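Side-chain contact in putative isochorismatase (Burkholderia xenovorans, PDB 3OQP), which probably acts as a hydrolase of the isochorismatase family, related to nicotinamidases, although its natural substrate is not established: residues I183-Q187 with G188-L192. Residues are numbered along the deposited sequence; the frame is centred on the assembly and turned at random.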
ATOM      1  N   ILE A 183      13.219 -12.972 -15.739  1.00  9.64           N
ATOM      2  CA  ILE A 183      13.614 -14.241 -16.343  1.00  9.63           C
ATOM      3  C   ILE A 183      15.140 -14.376 -16.410  1.00 10.23           C
ATOM      4  O   ILE A 183      15.703 -15.434 -16.073  1.00 11.31           O
ATOM      5  CB  ILE A 183      12.949 -14.461 -17.673  1.00 10.33           C
ATOM      6  CG1 ILE A 183      11.454 -14.644 -17.498  1.00 10.68           C
ATOM      7  CG2 ILE A 183      13.551 -15.663 -18.378  1.00 10.54           C
ATOM      8  CD1 ILE A 183      10.668 -14.606 -18.815  1.00 12.18           C
ATOM      9  N   ALA A 184      15.805 -13.311 -16.851  1.00 10.20           N
ATOM     10  CA  ALA A 184      17.264 -13.290 -16.883  1.00 10.27           C
ATOM     11  C   ALA A 184      17.930 -13.436 -15.521  1.00 11.58           C
ATOM     12  O   ALA A 184      18.956 -14.139 -15.384  1.00 11.26           O
ATOM     13  CB  ALA A 184      17.762 -12.056 -17.632  1.00 11.32           C
ATOM     14  N   ALA A 185      17.371 -12.752 -14.526  1.00 11.03           N
ATOM     15  CA  ALA A 185      17.882 -12.841 -13.168  1.00 11.46           C
ATOM     16  C   ALA A 185      17.693 -14.256 -12.563  1.00 10.76           C
ATOM     17  O   ALA A 185      18.563 -14.770 -11.865  1.00 12.43           O
ATOM     18  CB  ALA A 185      17.273 -11.803 -12.282  1.00 11.74           C
ATOM     19  N   VAL A 186      16.598 -14.911 -12.903  1.00 11.12           N
ATOM     20  CA  VAL A 186      16.398 -16.332 -12.529  1.00 11.60           C
ATOM     21  C   VAL A 186      17.475 -17.209 -13.181  1.00 12.76           C
ATOM     22  O   VAL A 186      18.087 -18.038 -12.532  1.00 13.11           O
ATOM     23  CB  VAL A 186      14.951 -16.834 -12.894  1.00 11.38           C
ATOM     24  CG1 VAL A 186      14.829 -18.352 -12.742  1.00 13.55           C
ATOM     25  CG2 VAL A 186      13.878 -16.142 -11.998  1.00 12.55           C
ATOM     26  N   GLN A 187      17.676 -17.043 -14.485  1.00 13.30           N
ATOM     27  CA  GLN A 187      18.719 -17.779 -15.194  1.00 14.13           C
ATOM     28  C   GLN A 187      20.100 -17.594 -14.581  1.00 13.87           C
ATOM     29  O   GLN A 187      20.881 -18.539 -14.461  1.00 15.26           O
ATOM     30  CB  GLN A 187      18.709 -17.362 -16.680  1.00 15.03           C
ATOM     31  CG  GLN A 187      19.895 -17.826 -17.519  1.00 18.53           C
ATOM     32  CD  GLN A 187      19.814 -17.381 -18.978  1.00 19.75           C
ATOM     33  OE1 GLN A 187      19.926 -16.156 -19.333  1.00 16.74           O
ATOM     34  NE2 GLN A 187      19.607 -18.375 -19.854  1.00 23.09           N
ATOM     35  N   GLY A 188      20.420 -16.376 -14.179  1.00 12.90           N
ATOM     36  CA  GLY A 188      21.742 -16.049 -13.682  1.00 14.12           C
ATOM     37  C   GLY A 188      21.913 -16.278 -12.186  1.00 14.37           C
ATOM     38  O   GLY A 188      23.000 -16.266 -11.675  1.00 16.47           O
ATOM     39  N   GLY A 189      20.811 -16.439 -11.469  1.00 13.56           N
ATOM     40  CA  GLY A 189      20.837 -16.590 -10.032  1.00 13.08           C
ATOM     41  C   GLY A 189      21.188 -15.344  -9.276  1.00 12.38           C
ATOM     42  O   GLY A 189      21.829 -15.417  -8.233  1.00 13.89           O
ATOM     43  N   THR A 190      20.720 -14.200  -9.781  1.00 12.62           N
ATOM     44  CA  THR A 190      21.061 -12.901  -9.212  1.00 13.39           C
ATOM     45  C   THR A 190      19.819 -12.180  -8.720  1.00 12.49           C
ATOM     46  O   THR A 190      18.732 -12.422  -9.242  1.00 13.17           O
ATOM     47  CB  THR A 190      21.813 -12.043 -10.263  1.00 13.33           C
ATOM     48  OG1 THR A 190      21.077 -11.973 -11.507  1.00 16.09           O
ATOM     49  CG2 THR A 190      23.218 -12.676 -10.515  1.00 15.21           C
ATOM     50  N   PRO A 191      19.961 -11.337  -7.708  1.00 13.86           N
ATOM     51  CA  PRO A 191      18.851 -10.513  -7.258  1.00 14.34           C
ATOM     52  C   PRO A 191      18.562  -9.378  -8.199  1.00 14.77           C
ATOM     53  O   PRO A 191      19.418  -8.987  -8.996  1.00 16.55           O
ATOM     54  CB  PRO A 191      19.330  -9.953  -5.935  1.00 15.31           C
ATOM     55  CG  PRO A 191      20.796  -9.907  -6.022  1.00 16.70           C
ATOM     56  CD  PRO A 191      21.185 -11.043  -6.946  1.00 16.71           C
ATOM     57  N   LEU A 192      17.373  -8.835  -8.110  1.00 12.62           N
ATOM     58  CA  LEU A 192      17.038  -7.644  -8.856  1.00 12.11           C
ATOM     59  C   LEU A 192      17.314  -6.437  -7.948  1.00 13.78           C
ATOM     60  O   LEU A 192      17.272  -6.548  -6.736  1.00 14.02           O
ATOM     61  CB  LEU A 192      15.553  -7.704  -9.290  1.00 12.03           C
ATOM     62  CG  LEU A 192      15.256  -8.673 -10.430  1.00 11.63           C
ATOM     63  CD1 LEU A 192      13.787  -8.841 -10.559  1.00 13.92           C
ATOM     64  CD2 LEU A 192      15.873  -8.222 -11.777  1.00 12.92           C
TER
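The methyl group of Ala-185 is touched by the chain that folds back beside the helix after its end, and two residues meet it there. Its CB lies 3.4 Å from the carbonyl oxygen of Thr-190, while CD2 of Leu-192 comes within 3.9 Å of the same CB. The leucine reaches back to the helix because CG stands anti to its carbonyl carbon (chi1 -74°), which leaves one methyl to touch Ala-185 by its tip; a residue as small as alanine lets the returning backbone run this close. Thr-190 approaches from the helix-end side, with OG1 3.7 Å from CA of Ala-185, a van der Waals approach that brings the hydroxyl alongside the helix backbone.

The backbone settles how the helix stops. The carbonyl oxygen of Ala-185 receives a nearly straight bond from Thr-190 N (3.1 Å, 162° at the hydrogen). Gly-189 N is shared weakly between Ala-185 O and Val-186 O, the latter at 3.3 Å. One residue earlier, Gly-188 N still gives Ala-184 O the regular helical bond, 2.9 Å long. Gly-189 then takes a positive phi of 71°, a backbone shape that glycine adopts readily, having no CB to strain it.

Arg-7 of strand 7-12 ties the two parts together: its side chain touches Ala-185, Val-186 and Leu-192, and its NH2 hydrogen-bonds Thr-190 O. Leu-192 also packs on Ala-175 and Ala-177 of strand 175-177, outermost in this chain's sheet. The bond from Thr-190 N to Ala-185 O and the weak one from Gly-189 N to Val-186 O define a Schellman motif with Gly-189 as C-prime residue, ending helix 179-188 beside the parallel sheet of the isochorismatase-family alpha/beta fold.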